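Local coordinates for axin interactor, dorsalization associated protein (Danio rerio, PDB 2QZQ) that binds axin and disrupts its homodimerization, thereby inhibiting axin-mediated JNK activation and acting as a ventralizing factor in the embryo, this chain being its C-terminal C2-type domain, at residues V38-K41 / D47-P50; P55-K60 / I65-D70; F90-P95 / S101-A106. One frame throughout, in Å; residues are numbered along the deposited sequence.

Contact 1 of 3, residues V38-K41 / D47-P50; sequences VSVK and DLNP
The carboxylate of Asp-47 is approached by Lys-41 from above its plane: NZ of Lys-41 stands 2.8 Å from OD1 of Asp-47, 36° out of the plane, in a salt bridge. The second flat group, the side-chain amide of Asn-49, rests against the CB and CG2 of Val-40. The lysine stem runs alongside the acid, with CD of Lys-41 3.3 Å from OD1 of Asp-47. Although Lys-41 starts out away from the loop, a bend at chi2 (-64°) and another at chi4 fold the ammonium back, where it also makes a weak hydrogen bond to Ser-39 OG; the lysine has a cation-pi contact with Phe-129 as well. Were Lys-41 an alanine, the Asp-47 carboxylate would probably lose its charged mate and be held less firmly.

The backbone fixes the loop beside the strand. Leu-48 N donates to Val-40 O over 2.8 Å in an almost straight bond (178°), while Leu-48 CD1 meets Val-40 CG1 at 4.1 Å, the two side chains crossing at about a right angle. At the same level a water accepts from Val-40 N at 2.8 Å, close to Asp-47 OD1 and Asn-49 O. Further along, where the segments diverge, another water takes over, donating to both Val-38 O and Pro-50 O. Such a loop, doubling back on its own strand through the single backbone bridge of Lys-41 with Asp-47 before strand 52-53, is an example of the strand-connecting loops of a C2-type beta-sandwich.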
loop_
_atom_site.group_PDB
_atom_site.type_symbol
_atom_site.label_atom_id
_atom_site.label_comp_id
_atom_site.label_asym_id
_atom_site.label_seq_id
_atom_site.Cartn_x
_atom_site.Cartn_y
_atom_site.Cartn_z
ATOM N N VAL A 38 4.815 -1.643 0.116
ATOM C CA VAL A 38 4.537 -0.219 0.306
ATOM C C VAL A 38 5.810 0.561 -0.017
ATOM O O VAL A 38 6.881 0.333 0.573
ATOM C CB VAL A 38 4.051 0.105 1.751
ATOM C CG1 VAL A 38 3.696 1.646 1.918
ATOM C CG2 VAL A 38 2.866 -0.776 2.168
ATOM N N SER A 39 5.679 1.473 -0.978
ATOM C CA SER A 39 6.762 2.319 -1.385
ATOM C C SER A 39 6.269 3.783 -1.435
ATOM O O SER A 39 5.066 4.037 -1.501
ATOM C CB SER A 39 7.306 1.879 -2.748
ATOM O OG SER A 39 6.333 1.955 -3.781
ATOM N N VAL A 40 7.223 4.715 -1.374
ATOM C CA VAL A 40 6.940 6.140 -1.536
ATOM C C VAL A 40 7.760 6.606 -2.736
ATOM O O VAL A 40 9.004 6.508 -2.722
ATOM C CB VAL A 40 7.304 6.938 -0.272
ATOM C CG1 VAL A 40 6.919 8.417 -0.438
ATOM C CG2 VAL A 40 6.576 6.348 0.965
ATOM N N LYS A 41 7.065 7.073 -3.771
ATOM C CA LYS A 41 7.686 7.416 -5.056
ATOM C C LYS A 41 7.554 8.900 -5.323
ATOM O O LYS A 41 6.531 9.482 -4.978
ATOM C CB LYS A 41 7.009 6.653 -6.218
ATOM C CG LYS A 41 7.116 5.105 -6.164
ATOM C CD LYS A 41 8.537 4.623 -6.289
ATOM C CE LYS A 41 8.595 3.207 -6.897
ATOM N NZ LYS A 41 8.632 2.158 -5.883
ATOM N N ASP A 47 11.840 5.891 -6.063
ATOM C CA ASP A 47 11.820 5.695 -4.613
ATOM C C ASP A 47 12.474 6.804 -3.797
ATOM O O ASP A 47 13.640 7.146 -4.006
ATOM C CB ASP A 47 12.456 4.369 -4.240
ATOM C CG ASP A 47 11.532 3.205 -4.495
ATOM O OD1 ASP A 47 10.400 3.188 -3.960
ATOM O OD2 ASP A 47 11.946 2.325 -5.254
ATOM N N LEU A 48 11.689 7.366 -2.882
ATOM C CA LEU A 48 12.140 8.416 -1.981
ATOM C C LEU A 48 12.549 7.798 -0.647
ATOM O O LEU A 48 13.247 8.425 0.150
ATOM C CB LEU A 48 11.012 9.428 -1.759
ATOM C CG LEU A 48 10.681 10.408 -2.891
ATOM C CD1 LEU A 48 9.273 10.937 -2.675
ATOM C CD2 LEU A 48 11.687 11.562 -2.929
ATOM N N ASN A 49 12.090 6.565 -0.426
ATOM C CA ASN A 49 12.229 5.825 0.821
ATOM C C ASN A 49 12.576 4.365 0.499
ATOM O O ASN A 49 12.361 3.914 -0.648
ATOM C CB ASN A 49 10.895 5.766 1.582
ATOM C CG ASN A 49 10.471 7.091 2.191
ATOM O OD1 ASN A 49 11.154 8.121 2.078
ATOM N ND2 ASN A 49 9.325 7.065 2.852
ATOM N N PRO A 50 13.076 3.612 1.511
ATOM C CA PRO A 50 13.193 2.153 1.362
ATOM C C PRO A 50 11.818 1.515 1.221
ATOM O O PRO A 50 10.866 1.918 1.907
ATOM C CB PRO A 50 13.854 1.698 2.667
ATOM C CG PRO A 50 13.678 2.835 3.618
ATOM C CD PRO A 50 13.616 4.081 2.800
HETATM O O HOH W 1 8.226 2.227 2.213
HETATM O O HOH W 2 9.734 3.422 -1.318
#

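Contact 2 of 3, residues P55-K60 / I65-D70; sequences PVATRK and IHFSVD
Arg-59 and His-66 face each other in a beta hairpin, where the short, weakly bonded strand 59-60 lines the outer side of strand 64-72 in this C2-type domain. The arginine can be traced outward. CB of Arg-59 starts 4.0 Å from CB of His-66, with the carbonyl oxygen of His-66 similarly near. A bend at chi3 (53°) then carries the chain back over the neighbouring strand, and NE of Arg-59 comes within 3.9 Å of the same His-66 CB. CZ makes the arginine's nearest approach to His-66: His-66 CB lies over the centre of one guanidinium face, 3.5 Å from CZ of Arg-59, and the imidazole plane is turned 27° from that of the guanidinium. NH2 keeps to the histidine, while NH1 of Arg-59 reaches further and donates in the guanidinium plane to Ser-68 OG at 2.8 Å. That serine belongs to a G1 beta bulge, in which Ser-68 and Val-69 both face Ile-20 of strand 15-24, which probably helps to place the acceptor.

Beneath the arginine, His-66 N donates to Arg-59 O over 2.9 Å, and a water bridges Thr-58 N to His-66 O where the backbones part. Lys-60 lies across from Ile-65 in a non-hydrogen-bonded pair, its stem touching the isoleucine and its ammonium bound to Cys-31 O. On this side of the sheet Ala-57 wedges between Ile-65 and Phe-67: CB of Ala-57 presses on Ile-65 CG2 and sits over the Phe-67 ring, 3.8 Å from the centroid and 12° off the normal.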
loop_
_atom_site.group_PDB
_atom_site.type_symbol
_atom_site.label_atom_id
_atom_site.label_comp_id
_atom_site.label_asym_id
_atom_site.label_seq_id
_atom_site.Cartn_x
_atom_site.Cartn_y
_atom_site.Cartn_z
ATOM N N PRO A 55 4.529 -8.805 6.046
ATOM C CA PRO A 55 4.531 -10.265 6.087
ATOM C C PRO A 55 3.365 -10.781 5.261
ATOM O O PRO A 55 2.414 -10.028 4.964
ATOM C CB PRO A 55 4.240 -10.589 7.548
ATOM C CG PRO A 55 4.604 -9.342 8.323
ATOM C CD PRO A 55 4.382 -8.189 7.382
ATOM N N VAL A 56 3.425 -12.066 4.916
ATOM C CA VAL A 56 2.310 -12.748 4.263
ATOM C C VAL A 56 1.066 -12.791 5.155
ATOM O O VAL A 56 1.134 -13.080 6.357
ATOM C CB VAL A 56 2.735 -14.168 3.776
ATOM C CG1 VAL A 56 1.526 -15.053 3.439
ATOM C CG2 VAL A 56 3.623 -14.031 2.572
ATOM N N ALA A 57 -0.074 -12.477 4.560
ATOM C CA ALA A 57 -1.335 -12.480 5.267
ATOM C C ALA A 57 -1.955 -13.876 5.167
ATOM O O ALA A 57 -1.961 -14.488 4.087
ATOM C CB ALA A 57 -2.281 -11.429 4.675
ATOM N N THR A 58 -2.510 -14.351 6.277
ATOM C CA THR A 58 -3.056 -15.713 6.345
ATOM C C THR A 58 -4.560 -15.703 6.536
ATOM O O THR A 58 -5.234 -16.708 6.293
ATOM C CB THR A 58 -2.360 -16.528 7.487
ATOM O OG1 THR A 58 -2.461 -15.802 8.722
ATOM C CG2 THR A 58 -0.880 -16.717 7.160
ATOM N N ARG A 59 -5.103 -14.564 6.957
ATOM C CA ARG A 59 -6.525 -14.474 7.218
ATOM C C ARG A 59 -7.274 -14.147 5.924
ATOM O O ARG A 59 -7.437 -12.976 5.572
ATOM C CB ARG A 59 -6.820 -13.450 8.332
ATOM C CG ARG A 59 -6.128 -13.755 9.693
ATOM C CD ARG A 59 -6.013 -12.478 10.561
ATOM N NE ARG A 59 -7.318 -11.840 10.710
ATOM C CZ ARG A 59 -7.507 -10.533 10.859
ATOM N NH1 ARG A 59 -6.470 -9.688 10.866
ATOM N NH2 ARG A 59 -8.742 -10.073 10.994
ATOM N N LYS A 60 -7.716 -15.196 5.225
ATOM C CA LYS A 60 -8.327 -15.068 3.892
ATOM C C LYS A 60 -9.805 -15.417 3.961
ATOM O O LYS A 60 -10.211 -16.318 4.705
ATOM C CB LYS A 60 -7.621 -15.976 2.857
ATOM C CG LYS A 60 -6.090 -15.775 2.716
ATOM C CD LYS A 60 -5.592 -16.292 1.363
ATOM C CE LYS A 60 -6.002 -17.758 1.093
ATOM N NZ LYS A 60 -5.181 -18.334 -0.008
ATOM N N ILE A 65 -8.802 -10.233 2.060
ATOM C CA ILE A 65 -7.649 -10.705 2.789
ATOM C C ILE A 65 -7.419 -9.674 3.871
ATOM O O ILE A 65 -7.260 -8.486 3.581
ATOM C CB ILE A 65 -6.424 -10.843 1.867
ATOM C CG1 ILE A 65 -6.653 -12.016 0.910
ATOM C CG2 ILE A 65 -5.124 -11.078 2.667
ATOM C CD1 ILE A 65 -6.003 -11.810 -0.426
ATOM N N HIS A 66 -7.428 -10.142 5.119
ATOM C CA HIS A 66 -7.185 -9.289 6.284
ATOM C C HIS A 66 -5.700 -9.277 6.638
ATOM O O HIS A 66 -5.061 -10.330 6.700
ATOM C CB HIS A 66 -8.062 -9.742 7.461
ATOM C CG HIS A 66 -9.525 -9.651 7.158
ATOM N ND1 HIS A 66 -10.212 -10.641 6.494
ATOM C CD2 HIS A 66 -10.406 -8.650 7.350
ATOM C CE1 HIS A 66 -11.460 -10.259 6.299
ATOM N NE2 HIS A 66 -11.601 -9.051 6.808
ATOM N N PHE A 67 -5.159 -8.069 6.824
ATOM C CA PHE A 67 -3.761 -7.837 7.126
ATOM C C PHE A 67 -3.584 -7.385 8.570
ATOM O O PHE A 67 -2.782 -7.984 9.317
ATOM C CB PHE A 67 -3.173 -6.756 6.194
ATOM C CG PHE A 67 -2.755 -7.279 4.840
ATOM C CD1 PHE A 67 -1.428 -7.638 4.589
ATOM C CD2 PHE A 67 -3.704 -7.456 3.828
ATOM C CE1 PHE A 67 -1.057 -8.144 3.330
ATOM C CE2 PHE A 67 -3.346 -7.972 2.572
ATOM C CZ PHE A 67 -2.020 -8.317 2.319
ATOM N N SER A 68 -4.337 -6.335 8.947
ATOM C CA SER A 68 -4.256 -5.714 10.276
ATOM C C SER A 68 -2.810 -5.509 10.695
ATOM O O SER A 68 -2.372 -6.035 11.716
ATOM C CB SER A 68 -4.995 -6.560 11.320
ATOM O OG SER A 68 -6.310 -6.861 10.899
ATOM N N VAL A 69 -2.071 -4.754 9.891
ATOM C CA VAL A 69 -0.674 -4.482 10.152
ATOM C C VAL A 69 -0.359 -3.005 9.926
ATOM O O VAL A 69 -0.873 -2.391 8.983
ATOM C CB VAL A 69 0.240 -5.393 9.293
ATOM C CG1 VAL A 69 0.169 -5.022 7.795
ATOM C CG2 VAL A 69 1.678 -5.369 9.815
ATOM N N ASP A 70 0.477 -2.436 10.800
ATOM C CA ASP A 70 0.910 -1.039 10.670
ATOM C C ASP A 70 2.156 -0.929 9.813
ATOM O O ASP A 70 3.116 -1.687 9.985
ATOM C CB ASP A 70 1.210 -0.406 12.036
ATOM C CG ASP A 70 -0.019 -0.221 12.890
ATOM O OD1 ASP A 70 -1.174 -0.362 12.396
ATOM O OD2 ASP A 70 0.188 0.084 14.094
HETATM O O HOH W 3 -3.458 -12.110 8.033
#

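Contact 3 of 3, residues F90-P95 / S101-A106; sequences FKHYKP and STKCFA
Phe-90 and Cys-104 pair across an antiparallel hairpin: Phe-90 N donates to Cys-104 O at 3.0 Å, and the return bond comes from Lys-103 N to Phe-90 O. That shift marks a beta bulge, with Lys-103 as the additional residue between the pairings of Phe-90 with Cys-104 and Lys-91 with Thr-102. Beyond it, His-92 and Ser-101 exchange two bonds, the shorter from Ser-101 N to His-92 O at 2.8 Å.

The bulge turns Lys-103 alongside the Phe-90 side chain. CB of Lys-103 lies at the edge of the Phe-90 ring, 3.9 Å from CD2 of Phe-90, and the His-92 imidazole packs obliquely against the lysine stem. Cys-104 SG meets the Phe-90 ring obliquely, 5.3 Å from its centroid. The Lys-91 stem lies beside Thr-102, with CE of Lys-91 3.6 Å from OG1 of Thr-102. Near the hairpin end, Lys-94 CD packs tightly on Ser-101 CB at 3.4 Å.

Further out, Lys-103 NZ forms a salt bridge with Asp-27, and Lys-91 NZ donates to Thr-37 OG1 on the adjoining strand. Lys-91 and Lys-103 thus give the hairpin mainly their aliphatic stems, while their charged ends tie it to neighbouring parts of the fold.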
loop_
_atom_site.group_PDB
_atom_site.type_symbol
_atom_site.label_atom_id
_atom_site.label_comp_id
_atom_site.label_asym_id
_atom_site.label_seq_id
_atom_site.Cartn_x
_atom_site.Cartn_y
_atom_site.Cartn_z
ATOM N N PHE A 90 -0.207 -5.187 -4.302
ATOM C CA PHE A 90 -0.635 -6.468 -3.790
ATOM C C PHE A 90 0.037 -7.555 -4.618
ATOM O O PHE A 90 -0.093 -7.590 -5.843
ATOM C CB PHE A 90 -2.142 -6.593 -3.863
ATOM C CG PHE A 90 -2.663 -7.936 -3.416
ATOM C CD1 PHE A 90 -3.020 -8.146 -2.103
ATOM C CD2 PHE A 90 -2.775 -8.992 -4.334
ATOM C CE1 PHE A 90 -3.504 -9.406 -1.701
ATOM C CE2 PHE A 90 -3.241 -10.219 -3.956
ATOM C CZ PHE A 90 -3.618 -10.434 -2.629
ATOM N N LYS A 91 0.794 -8.407 -3.921
ATOM C CA LYS A 91 1.578 -9.459 -4.561
ATOM C C LYS A 91 1.173 -10.822 -4.029
ATOM O O LYS A 91 0.732 -10.952 -2.886
ATOM C CB LYS A 91 3.050 -9.201 -4.308
ATOM C CG LYS A 91 3.570 -7.925 -5.048
ATOM C CD LYS A 91 5.018 -7.683 -4.764
ATOM C CE LYS A 91 5.486 -6.358 -5.314
ATOM N NZ LYS A 91 6.884 -6.090 -4.845
ATOM N N HIS A 92 1.341 -11.849 -4.866
ATOM C CA HIS A 92 0.905 -13.189 -4.520
ATOM C C HIS A 92 1.674 -14.197 -5.384
ATOM O O HIS A 92 2.250 -13.844 -6.442
ATOM C CB HIS A 92 -0.633 -13.345 -4.627
ATOM C CG HIS A 92 -1.165 -13.264 -6.032
ATOM N ND1 HIS A 92 -1.023 -12.142 -6.827
ATOM C CD2 HIS A 92 -1.814 -14.175 -6.791
ATOM C CE1 HIS A 92 -1.559 -12.372 -8.012
ATOM N NE2 HIS A 92 -2.054 -13.593 -8.013
ATOM N N TYR A 93 1.678 -15.436 -4.906
ATOM C CA TYR A 93 2.416 -16.519 -5.567
ATOM C C TYR A 93 1.519 -17.178 -6.597
ATOM O O TYR A 93 0.442 -17.645 -6.248
ATOM C CB TYR A 93 2.819 -17.574 -4.519
ATOM C CG TYR A 93 3.506 -18.788 -5.132
ATOM C CD1 TYR A 93 4.810 -18.689 -5.598
ATOM C CD2 TYR A 93 2.836 -20.009 -5.256
ATOM C CE1 TYR A 93 5.474 -19.800 -6.167
ATOM C CE2 TYR A 93 3.484 -21.123 -5.812
ATOM C CZ TYR A 93 4.793 -21.007 -6.273
ATOM O OH TYR A 93 5.449 -22.096 -6.840
ATOM N N LYS A 94 1.978 -17.254 -7.849
ATOM C CA LYS A 94 1.189 -17.896 -8.923
ATOM C C LYS A 94 1.682 -19.333 -9.114
ATOM O O LYS A 94 2.802 -19.552 -9.618
ATOM C CB LYS A 94 1.302 -17.118 -10.235
ATOM C CG LYS A 94 0.628 -15.746 -10.200
ATOM C CD LYS A 94 0.743 -15.097 -11.567
ATOM C CE LYS A 94 -0.589 -15.085 -12.329
ATOM N NZ LYS A 94 -0.548 -13.986 -13.370
ATOM N N PRO A 95 0.876 -20.321 -8.684
ATOM C CA PRO A 95 1.412 -21.694 -8.650
ATOM C C PRO A 95 1.733 -22.310 -10.009
ATOM O O PRO A 95 2.589 -23.212 -10.082
ATOM C CB PRO A 95 0.291 -22.494 -7.951
ATOM C CG PRO A 95 -0.566 -21.478 -7.301
ATOM C CD PRO A 95 -0.502 -20.268 -8.175
ATOM N N SER A 101 3.831 -12.484 -8.384
ATOM C CA SER A 101 3.301 -11.581 -9.392
ATOM C C SER A 101 2.665 -10.418 -8.620
ATOM O O SER A 101 2.139 -10.608 -7.531
ATOM C CB SER A 101 2.244 -12.309 -10.224
ATOM O OG SER A 101 1.524 -11.450 -11.126
ATOM N N THR A 102 2.780 -9.221 -9.176
ATOM C CA THR A 102 2.007 -8.076 -8.719
ATOM C C THR A 102 0.666 -8.165 -9.438
ATOM O O THR A 102 0.621 -8.215 -10.655
ATOM C CB THR A 102 2.676 -6.764 -9.105
ATOM O OG1 THR A 102 3.995 -6.733 -8.562
ATOM C CG2 THR A 102 1.881 -5.595 -8.552
ATOM N N LYS A 103 -0.418 -8.236 -8.681
ATOM C CA LYS A 103 -1.751 -8.352 -9.248
ATOM C C LYS A 103 -2.314 -6.975 -9.544
ATOM O O LYS A 103 -2.938 -6.730 -10.581
ATOM C CB LYS A 103 -2.648 -9.013 -8.206
ATOM C CG LYS A 103 -4.089 -9.282 -8.656
ATOM C CD LYS A 103 -4.756 -10.121 -7.550
ATOM C CE LYS A 103 -6.140 -10.525 -7.922
ATOM N NZ LYS A 103 -6.045 -11.604 -8.954
ATOM N N CYS A 104 -2.114 -6.066 -8.601
ATOM C CA CYS A 104 -2.774 -4.762 -8.690
ATOM C C CYS A 104 -2.106 -3.823 -7.712
ATOM O O CYS A 104 -1.284 -4.243 -6.894
ATOM C CB CYS A 104 -4.272 -4.918 -8.379
ATOM S SG CYS A 104 -4.610 -5.680 -6.735
ATOM N N PHE A 105 -2.436 -2.540 -7.820
ATOM C CA PHE A 105 -1.866 -1.541 -6.938
ATOM C C PHE A 105 -2.865 -0.421 -6.607
ATOM O O PHE A 105 -3.880 -0.204 -7.296
ATOM C CB PHE A 105 -0.589 -0.952 -7.538
ATOM C CG PHE A 105 -0.832 -0.100 -8.782
ATOM C CD1 PHE A 105 -1.020 -0.692 -10.024
ATOM C CD2 PHE A 105 -0.887 1.287 -8.687
ATOM C CE1 PHE A 105 -1.228 0.084 -11.164
ATOM C CE2 PHE A 105 -1.098 2.095 -9.826
ATOM C CZ PHE A 105 -1.277 1.499 -11.060
ATOM N N ALA A 106 -2.559 0.277 -5.528
ATOM C CA ALA A 106 -3.321 1.450 -5.103
ATOM C C ALA A 106 -2.264 2.480 -4.804
ATOM O O ALA A 106 -1.123 2.141 -4.483
ATOM C CB ALA A 106 -4.128 1.140 -3.830
#

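How the contacts relate
All three contacts reach the antiparallel strands of the C2-type beta-sandwich, and follow one another along the chain. Contact 1 and contact 2 lie on opposite sides of the chain's centre, their own centres about 21 Å apart and their nearest atoms about 8 Å. Contact 3 is linked to contact 1 through neighbouring strands 34-41 and 85-94, with centres about 18 Å apart. Contacts 2 and 3 meet directly: Ile-65 CD1 packs on Phe-90 CZ at 3.5 Å, joining two hairpins. Contact 1 and most of contact 2 fall in the part inferred by similarity to bind axin; contact 3 lies beyond it.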